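Local coordinates for alpha-fucosidase (Bifidobacterium bifidum, PDB 2EAB), which forms the catalytic domain of a larger enzyme and probably hydrolyses alpha-1,2-linked L-fucose from glycans, as a 1,2-alpha-L-fucosidase of glycoside hydrolase family 95, at residues A[505-509]-A[538-542]; A[581-585]-A[688-692]; A[587-591]-A[632-636]; A[649-653]-A[681-685]. One frame throughout, in Å; residues are numbered along the deposited sequence.

Contact 1: A[505-509]-A[538-542]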
# COMPACT_ATOMS: atom_id res chain seq x y z
N PRO A 505 15.29 -7.61 8.56
CA PRO A 505 15.88 -7.51 7.23
C PRO A 505 15.10 -8.24 6.14
O PRO A 505 15.31 -7.96 4.96
CB PRO A 505 17.27 -8.11 7.42
CG PRO A 505 17.15 -9.01 8.59
CD PRO A 505 16.14 -8.36 9.49
N ALA A 506 14.22 -9.17 6.52
CA ALA A 506 13.38 -9.83 5.53
C ALA A 506 12.32 -8.88 4.95
O ALA A 506 11.61 -9.26 4.01
CB ALA A 506 12.74 -11.09 6.09
N ALA A 507 12.23 -7.67 5.50
CA ALA A 507 11.40 -6.62 4.93
C ALA A 507 11.74 -6.37 3.46
O ALA A 507 10.85 -6.06 2.66
CB ALA A 507 11.55 -5.34 5.73
N VAL A 508 13.02 -6.47 3.11
CA VAL A 508 13.43 -6.25 1.72
C VAL A 508 12.96 -7.39 0.79
O VAL A 508 12.25 -7.12 -0.18
CB VAL A 508 14.94 -5.92 1.58
CG1 VAL A 508 15.35 -5.82 0.12
CG2 VAL A 508 15.26 -4.62 2.31
N PRO A 509 13.30 -8.66 1.10
CA PRO A 509 12.61 -9.75 0.40
C PRO A 509 11.10 -9.53 0.27
O PRO A 509 10.55 -9.67 -0.82
CB PRO A 509 12.93 -10.97 1.28
CG PRO A 509 14.32 -10.68 1.79
CD PRO A 509 14.35 -9.17 2.01
N GLU A 538 19.64 -8.98 -4.03
CA GLU A 538 19.13 -9.38 -2.72
C GLU A 538 19.27 -10.89 -2.49
O GLU A 538 19.52 -11.33 -1.37
CB GLU A 538 17.70 -8.90 -2.48
CG GLU A 538 17.23 -9.03 -1.03
CD GLU A 538 17.93 -8.07 -0.06
OE1 GLU A 538 18.71 -7.21 -0.54
OE2 GLU A 538 17.70 -8.18 1.17
N SER A 539 19.11 -11.69 -3.55
CA SER A 539 19.33 -13.13 -3.44
C SER A 539 20.81 -13.43 -3.19
O SER A 539 21.13 -14.26 -2.35
CB SER A 539 18.82 -13.87 -4.68
OG SER A 539 17.42 -13.71 -4.81
N HIS A 540 21.69 -12.73 -3.90
CA HIS A 540 23.12 -12.82 -3.64
C HIS A 540 23.42 -12.54 -2.16
O HIS A 540 24.17 -13.27 -1.51
CB HIS A 540 23.89 -11.83 -4.50
CG HIS A 540 25.37 -11.92 -4.34
ND1 HIS A 540 26.09 -11.16 -3.44
CD2 HIS A 540 26.26 -12.73 -4.96
CE1 HIS A 540 27.37 -11.49 -3.53
NE2 HIS A 540 27.50 -12.44 -4.44
N PHE A 541 22.81 -11.48 -1.65
CA PHE A 541 23.00 -11.04 -0.28
C PHE A 541 22.58 -12.13 0.70
O PHE A 541 23.34 -12.50 1.59
CB PHE A 541 22.20 -9.76 -0.04
CG PHE A 541 22.31 -9.21 1.36
CD1 PHE A 541 23.56 -8.96 1.94
CD2 PHE A 541 21.16 -8.94 2.10
CE1 PHE A 541 23.65 -8.46 3.23
CE2 PHE A 541 21.25 -8.42 3.38
CZ PHE A 541 22.50 -8.19 3.96
N TYR A 542 21.37 -12.67 0.51
CA TYR A 542 20.89 -13.69 1.42
C TYR A 542 21.70 -14.97 1.35
O TYR A 542 22.08 -15.52 2.38
CB TYR A 542 19.38 -13.93 1.27
CG TYR A 542 18.65 -13.15 2.32
CD1 TYR A 542 18.36 -11.80 2.14
CD2 TYR A 542 18.31 -13.75 3.53
CE1 TYR A 542 17.74 -11.06 3.14
CE2 TYR A 542 17.69 -13.02 4.54
CZ TYR A 542 17.40 -11.68 4.33
OH TYR A 542 16.79 -10.95 5.32
O HOH W 1 17.68 -6.79 3.90

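Contact 2: A[581-585]-A[688-692]. With TRS (2-amino-2-hydroxymethyl-propane-1,3-diol), chain J.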
# COMPACT_ATOMS: atom_id res chain seq x y z
N SER A 581 9.82 -18.22 5.04
CA SER A 581 8.78 -18.13 4.02
C SER A 581 9.07 -16.99 3.05
O SER A 581 8.89 -17.14 1.83
CB SER A 581 7.40 -17.94 4.64
OG SER A 581 7.03 -19.08 5.39
N LEU A 582 9.54 -15.87 3.59
CA LEU A 582 9.86 -14.72 2.77
C LEU A 582 11.09 -14.97 1.89
O LEU A 582 11.10 -14.61 0.71
CB LEU A 582 10.07 -13.47 3.63
CG LEU A 582 8.79 -12.90 4.25
CD1 LEU A 582 9.13 -11.76 5.18
CD2 LEU A 582 7.81 -12.45 3.18
N VAL A 583 12.13 -15.57 2.45
CA VAL A 583 13.34 -15.83 1.67
C VAL A 583 13.07 -16.89 0.60
O VAL A 583 13.54 -16.76 -0.54
CB VAL A 583 14.55 -16.17 2.57
CG1 VAL A 583 15.76 -16.59 1.73
CG2 VAL A 583 14.90 -14.96 3.42
N TRP A 584 12.29 -17.91 0.95
CA TRP A 584 11.86 -18.92 -0.01
C TRP A 584 11.14 -18.26 -1.18
O TRP A 584 11.43 -18.56 -2.35
CB TRP A 584 10.98 -19.95 0.68
CG TRP A 584 10.53 -21.09 -0.19
CD1 TRP A 584 11.14 -22.29 -0.35
CD2 TRP A 584 9.36 -21.12 -1.02
NE1 TRP A 584 10.43 -23.08 -1.23
CE2 TRP A 584 9.33 -22.38 -1.65
CE3 TRP A 584 8.33 -20.21 -1.28
CZ2 TRP A 584 8.30 -22.76 -2.53
CZ3 TRP A 584 7.31 -20.58 -2.15
CH2 TRP A 584 7.30 -21.85 -2.76
N GLN A 585 10.22 -17.35 -0.88
CA GLN A 585 9.46 -16.68 -1.94
C GLN A 585 10.35 -15.82 -2.82
O GLN A 585 10.16 -15.78 -4.04
CB GLN A 585 8.33 -15.83 -1.37
CG GLN A 585 7.24 -15.55 -2.38
CD GLN A 585 6.47 -16.81 -2.72
OE1 GLN A 585 5.78 -17.36 -1.87
NE2 GLN A 585 6.60 -17.29 -3.95
N PRO A 688 0.89 -13.05 1.18
CA PRO A 688 0.63 -13.04 -0.26
C PRO A 688 1.23 -14.18 -1.08
O PRO A 688 0.95 -14.28 -2.28
CB PRO A 688 1.29 -11.73 -0.70
CG PRO A 688 2.46 -11.59 0.23
CD PRO A 688 1.99 -12.14 1.55
N GLY A 689 2.03 -15.02 -0.44
CA GLY A 689 2.86 -16.01 -1.13
C GLY A 689 2.13 -17.16 -1.78
O GLY A 689 0.90 -17.21 -1.81
N ASP A 690 2.91 -18.09 -2.33
CA ASP A 690 2.35 -19.30 -2.95
C ASP A 690 2.92 -20.57 -2.35
O ASP A 690 2.91 -21.64 -2.98
CB ASP A 690 2.51 -19.29 -4.48
CG ASP A 690 3.94 -19.51 -4.95
OD1 ASP A 690 4.87 -19.53 -4.11
OD2 ASP A 690 4.13 -19.68 -6.18
N LEU A 691 3.40 -20.45 -1.12
CA LEU A 691 3.93 -21.57 -0.37
C LEU A 691 2.79 -22.45 0.17
O LEU A 691 2.94 -23.67 0.27
CB LEU A 691 4.77 -21.02 0.77
CG LEU A 691 5.60 -21.92 1.67
CD1 LEU A 691 6.49 -22.87 0.88
CD2 LEU A 691 6.42 -21.03 2.57
N ILE A 692 1.68 -21.81 0.50
CA ILE A 692 0.50 -22.49 1.02
C ILE A 692 -0.67 -22.08 0.13
O ILE A 692 -1.09 -20.93 0.14
CB ILE A 692 0.20 -22.11 2.49
CG1 ILE A 692 1.39 -22.43 3.40
CG2 ILE A 692 -1.08 -22.79 2.98
CD1 ILE A 692 1.30 -21.81 4.80
C TRS J . 5.86 -17.56 -8.62
C1 TRS J . 7.14 -18.05 -7.95
C2 TRS J . 5.38 -18.62 -9.57
C3 TRS J . 6.13 -16.26 -9.38
N TRS J . 4.83 -17.33 -7.60
O1 TRS J . 7.43 -17.29 -6.76
O2 TRS J . 6.16 -19.03 -10.57
O3 TRS J . 4.95 -15.83 -10.07

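Contact 3: A[587-591]-A[632-636]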
# COMPACT_ATOMS: atom_id res chain seq x y z
N LEU A 587 13.61 -16.23 -3.45
CA LEU A 587 14.40 -17.09 -4.32
C LEU A 587 13.55 -17.68 -5.43
O LEU A 587 14.01 -17.81 -6.57
CB LEU A 587 15.10 -18.19 -3.51
CG LEU A 587 16.18 -17.72 -2.53
CD1 LEU A 587 16.66 -18.87 -1.67
CD2 LEU A 587 17.36 -17.06 -3.25
N ASN A 588 12.30 -18.01 -5.11
CA ASN A 588 11.35 -18.50 -6.09
C ASN A 588 11.11 -17.46 -7.19
O ASN A 588 11.25 -17.77 -8.39
CB ASN A 588 10.04 -18.86 -5.38
CG ASN A 588 9.20 -19.87 -6.14
OD1 ASN A 588 9.50 -20.23 -7.28
ND2 ASN A 588 8.14 -20.34 -5.50
N ASP A 589 10.80 -16.24 -6.78
CA ASP A 589 10.62 -15.12 -7.72
C ASP A 589 11.89 -14.85 -8.52
O ASP A 589 11.82 -14.61 -9.73
CB ASP A 589 10.21 -13.84 -6.98
CG ASP A 589 8.76 -13.83 -6.48
OD1 ASP A 589 7.99 -14.77 -6.77
OD2 ASP A 589 8.39 -12.85 -5.79
N ALA A 590 13.04 -14.87 -7.85
CA ALA A 590 14.32 -14.61 -8.50
C ALA A 590 14.62 -15.64 -9.58
O ALA A 590 15.07 -15.29 -10.67
CB ALA A 590 15.44 -14.57 -7.48
N ILE A 591 14.37 -16.91 -9.28
CA ILE A 591 14.54 -17.99 -10.24
C ILE A 591 13.62 -17.78 -11.45
O ILE A 591 14.05 -17.94 -12.59
CB ILE A 591 14.30 -19.37 -9.59
CG1 ILE A 591 15.48 -19.71 -8.66
CG2 ILE A 591 14.14 -20.47 -10.64
CD1 ILE A 591 15.19 -20.80 -7.65
N TRP A 632 20.66 -20.65 -6.38
CA TRP A 632 19.34 -20.27 -5.90
C TRP A 632 18.42 -21.47 -5.71
O TRP A 632 17.71 -21.55 -4.71
CB TRP A 632 18.70 -19.24 -6.82
CG TRP A 632 19.44 -17.93 -6.88
CD1 TRP A 632 20.45 -17.51 -6.05
CD2 TRP A 632 19.20 -16.87 -7.80
NE1 TRP A 632 20.86 -16.25 -6.42
CE2 TRP A 632 20.11 -15.83 -7.48
CE3 TRP A 632 18.31 -16.68 -8.86
CZ2 TRP A 632 20.15 -14.63 -8.21
CZ3 TRP A 632 18.35 -15.49 -9.58
CH2 TRP A 632 19.27 -14.48 -9.25
N SER A 633 18.43 -22.41 -6.66
CA SER A 633 17.62 -23.63 -6.54
C SER A 633 18.01 -24.46 -5.32
O SER A 633 17.15 -24.97 -4.60
CB SER A 633 17.72 -24.49 -7.80
OG SER A 633 17.20 -23.81 -8.93
N CYS A 634 19.31 -24.58 -5.09
CA CYS A 634 19.81 -25.33 -3.95
C CYS A 634 19.37 -24.68 -2.64
O CYS A 634 18.77 -25.32 -1.79
CB CYS A 634 21.33 -25.47 -4.01
SG CYS A 634 22.02 -26.30 -2.57
N ALA A 635 19.66 -23.38 -2.50
CA ALA A 635 19.30 -22.65 -1.28
C ALA A 635 17.80 -22.75 -1.00
O ALA A 635 17.39 -23.04 0.13
CB ALA A 635 19.73 -21.18 -1.40
N LYS A 636 16.99 -22.55 -2.03
CA LYS A 636 15.53 -22.59 -1.89
C LYS A 636 15.06 -23.96 -1.37
O LYS A 636 14.19 -24.03 -0.51
CB LYS A 636 14.88 -22.28 -3.24
CG LYS A 636 13.36 -22.36 -3.26
CD LYS A 636 12.83 -21.89 -4.60
CE LYS A 636 11.37 -22.25 -4.77
NZ LYS A 636 11.18 -23.70 -5.04

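Contact 4: A[649-653]-A[681-685]. With EDO (1,2-ethanediol), chain D.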
# COMPACT_ATOMS: atom_id res chain seq x y z
N GLN A 649 -1.18 -27.45 13.13
CA GLN A 649 -0.95 -26.03 12.83
C GLN A 649 0.30 -25.83 11.99
O GLN A 649 1.20 -26.67 12.00
CB GLN A 649 -0.83 -25.25 14.15
CG GLN A 649 0.58 -25.22 14.80
CD GLN A 649 1.02 -26.52 15.48
OE1 GLN A 649 0.40 -27.58 15.33
NE2 GLN A 649 2.11 -26.43 16.23
N ILE A 650 0.37 -24.72 11.27
CA ILE A 650 1.64 -24.28 10.68
C ILE A 650 2.54 -23.81 11.83
O ILE A 650 2.16 -22.90 12.58
CB ILE A 650 1.44 -23.10 9.69
CG1 ILE A 650 0.48 -23.47 8.55
CG2 ILE A 650 2.79 -22.60 9.17
CD1 ILE A 650 1.02 -24.47 7.54
N LYS A 651 3.70 -24.43 11.99
CA LYS A 651 4.63 -24.01 13.04
C LYS A 651 5.10 -22.58 12.79
O LYS A 651 5.39 -22.20 11.65
CB LYS A 651 5.84 -24.93 13.12
CG LYS A 651 5.54 -26.33 13.61
CD LYS A 651 6.82 -27.13 13.76
CE LYS A 651 6.52 -28.60 14.04
NZ LYS A 651 7.75 -29.38 14.30
N GLU A 652 5.20 -21.80 13.87
CA GLU A 652 5.74 -20.45 13.80
C GLU A 652 7.25 -20.46 14.04
O GLU A 652 7.98 -19.63 13.48
CB GLU A 652 4.98 -19.52 14.76
CG GLU A 652 5.46 -18.07 14.74
CD GLU A 652 4.46 -17.06 15.31
OE1 GLU A 652 3.39 -17.46 15.82
OE2 GLU A 652 4.77 -15.85 15.25
N TRP A 653 7.71 -21.41 14.86
CA TRP A 653 9.13 -21.63 15.12
C TRP A 653 9.49 -23.08 14.87
O TRP A 653 8.65 -23.97 15.07
CB TRP A 653 9.49 -21.28 16.56
CG TRP A 653 9.19 -19.86 16.92
CD1 TRP A 653 10.00 -18.78 16.73
CD2 TRP A 653 7.98 -19.37 17.50
NE1 TRP A 653 9.37 -17.64 17.17
CE2 TRP A 653 8.13 -17.98 17.65
CE3 TRP A 653 6.79 -19.98 17.92
CZ2 TRP A 653 7.12 -17.18 18.20
CZ3 TRP A 653 5.80 -19.19 18.46
CH2 TRP A 653 5.97 -17.80 18.60
N SER A 681 2.74 -13.80 11.59
CA SER A 681 3.93 -13.63 10.76
C SER A 681 4.34 -14.89 10.02
O SER A 681 5.01 -14.83 9.00
CB SER A 681 5.10 -13.11 11.61
OG SER A 681 4.79 -11.85 12.17
N HIS A 682 3.92 -16.04 10.54
CA HIS A 682 4.25 -17.32 9.94
C HIS A 682 3.29 -17.75 8.82
O HIS A 682 3.45 -18.83 8.24
CB HIS A 682 4.29 -18.40 11.02
CG HIS A 682 2.99 -18.60 11.73
ND1 HIS A 682 2.24 -17.56 12.23
CD2 HIS A 682 2.32 -19.73 12.05
CE1 HIS A 682 1.16 -18.04 12.81
NE2 HIS A 682 1.18 -19.36 12.71
N LEU A 683 2.32 -16.90 8.49
CA LEU A 683 1.35 -17.24 7.45
C LEU A 683 1.53 -16.45 6.15
O LEU A 683 0.67 -16.50 5.28
CB LEU A 683 -0.08 -17.14 7.97
CG LEU A 683 -0.44 -18.08 9.12
CD1 LEU A 683 -1.89 -17.90 9.52
CD2 LEU A 683 -0.16 -19.55 8.79
N LEU A 684 2.66 -15.77 6.00
CA LEU A 684 2.92 -15.01 4.78
C LEU A 684 3.04 -15.89 3.53
O LEU A 684 2.87 -15.40 2.41
CB LEU A 684 4.15 -14.11 4.94
CG LEU A 684 4.07 -13.12 6.10
CD1 LEU A 684 5.30 -12.22 6.09
CD2 LEU A 684 2.79 -12.29 6.08
N GLY A 685 3.31 -17.17 3.73
CA GLY A 685 3.33 -18.14 2.64
C GLY A 685 1.95 -18.46 2.08
O GLY A 685 1.82 -18.93 0.94
C1 EDO D . 4.51 -9.52 9.54
O1 EDO D . 3.60 -9.80 10.71
C2 EDO D . 5.77 -8.78 10.15
O2 EDO D . 5.34 -7.42 10.62
O HOH W 2 -0.33 -21.37 14.14
O HOH W 3 3.15 -13.75 14.51

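Contact 1: A[505-509]-A[538-542]
Pro509, near the N-terminal end of helix 507-520, and Glu538, well inside helix 525-546, bring their CA atoms to within 7.2 Å of each other, and the start of the first helix and the turn before it meet the side of the second through two long side chains, those of Glu538 and Tyr542. Glu538 leaves its helix with CG anti to the backbone N (chi1 -168°) and then bends at chi2 (70°), which swings the carboxylate up against Val508. There the methyl CG1 of Val508 stands squarely over one face of the flat group, 3.4 Å from Glu538 CD, while Pro509 CD lies 3.6 Å from Glu538 OE2. This buried oxygen is not left to carbon neighbours: a water donates to Glu538 OE2 (3.1 Å) and also to Pro505 O (2.8 Å), so one molecule joins the carboxylate to the turn that leads into helix 507-520. Such pairing of consecutive helices, with 24 of the 28 intervening residues helical, is the helical hairpin from which the (alpha/alpha)6 barrel of family 95 catalytic domains is built. Tyr542 reaches across one turn further along its helix. Its OH rests above the plane of the Pro505-Ala506 peptide, 3.3 Å from Pro505 C, an approach that gives Ala506 N a poor angle for bonding to it. Nearer its own backbone, Tyr542 CE1 meets Pro509 CG at 3.7 Å. Tyr481 also packs on both Val508 and Glu538, and helix 577-596 adds Met586 against Glu538 and Val583 against Tyr542.

Contact 2: A[581-585]-A[688-692]
Leu691 sets its CD1 methyl almost exactly above the middle of the six-membered ring of Trp584, 3.6 Å from CD1 to the ring centroid, in a CH-pi contact that uses one face of the indole. The other branch of the same leucine, CD2, lies 3.5 Å from OG of Ser581, whose hydroxyl is hydrogen-bonded to Thr577 O one turn back along the helix. At the edge of the indole, near its plane, Asp690 OD1 approaches Trp584 CZ3 to 3.3 Å. The polar part is the side-chain amide of Gln585, which uses both of its ends on one residue. Asp690 N donates to Gln585 OE1 (3.0 Å, 164° at the hydrogen), arriving from above the carbonyl plane, and Gln585 NE2 donates in its own amide plane to Asp690 OD1 (2.8 Å, 157°), meeting that oxygen from above the carboxylate. Both bonds are possible at once because Asp690 places CG between its backbone N and carbonyl carbon (chi1 72°), folding the carboxylate back beside its own amide. The double grip fixes the rotation of the glutamine amide and holds the loop 688-692 against helix 577-596. Asp690 OD2 takes a hydrogen bond of 2.8 Å from N of a bound Tris, which is also hydrogen-bonded to Glu520 and Asp589; Gln585 NE2 bonds weakly to its O1. Asp690 and Glu520 are known calcium ligands of this protein; no ion is bound to them in this chain, and Tris, probably from the crystallisation liquor, lies at this cation site instead.

Contact 3: A[587-591]-A[632-636]
Trp632 lays its side chain against Leu587, Ala590 and Ile591 of helix 577-596. The methyl of Ala590 sits over one face of the six-membered ring, offset toward the rim, with CB 3.7 Å from Trp632 CZ3, in a CH-pi contact. Beside it Ile591 slides past the tryptophan in the opposite direction, CG1 lying 3.7 Å from Trp632 CB. Ser633 receives the far end of that isoleucine, whose CD1 is 3.8 Å from Ser633 N; the serine hydroxyl itself is engaged with Val604 O. Cys634 faces the other way and anchors its helix through a disulfide to Cys610. Ala635 offers its CB to Leu587 CD1 at 3.9 Å. Lys636 completes the face: extended through its first three torsions, it carries CE directly above the flat amide of Asn588, 3.5 Å from Asn588 CG, before bending at chi4 (-74°). The two short segments run nearly antiparallel, at 158° with axes 9.7 Å apart, and are held together by van der Waals packing of side chains on one another and on the backbone. Since Trp632 also touches Ser539 of helix 525-546, the disulfide-anchored helix 632-639 packs against two long helices of the catalytic (alpha/alpha)6 barrel.

Contact 4: A[649-653]-A[681-685]
His682 and Glu652 make the stacking part of the contact. Glu652 runs extended from its backbone, CG anti to N (chi1 -179°), and passes over one face of the imidazole; its CB is 4.0 Å from the ring centroid in a CH-pi contact, and the carboxylate, only 3° from parallel to the ring, follows with OE1 3.8 Å from His682 ND1. Leu683 CG lies over the opposite face, so the ring is sandwiched, and ND1 is buried with no polar partner. Among apolar contacts, Ile650 CG1 meets Leu683 CD2 at 4.0 Å. Ile650 O meets the imidazole edge directly, 3.2 Å from His682 CD2. The hydrogen-bonded links run through two waters. One, 2.9 Å from His682 NE2, bonds weakly to Ile650 O. The other donates to Glu652 OE2 (2.8 Å) and accepts from Ser681 N (2.9 Å). The charge of Glu652 is answered by a salt bridge from OE1 to Arg710, with Ser565 bonded to OE2. The pairing thus joins two non-helical segments of the long connection between helices 632-639 and 697-711, packing them against the latter helix within the family 95 catalytic domain.

How the contacts relate
From the N terminus, contact 1 closes first, pairing helices 507-520 and 525-546 into a hairpin, and it is finished before contact 2 opens on helix 577-596. Contact 2 closes the longest loop, from 581-585 to 688-692, and both later contacts nest within it one after the other: contact 3 returns helix 632-639 to helix 577-596, and contact 4 folds the connection beyond it upon itself. None cross. Helix 577-596 carries a segment of contacts 2 and 3 and is touched by contact 1 where Ser539 meets Ala590. Backbone pairs Ile692 N with Gly685 O and Gly689 N with Leu684 O probably bond contacts 2 and 4 together.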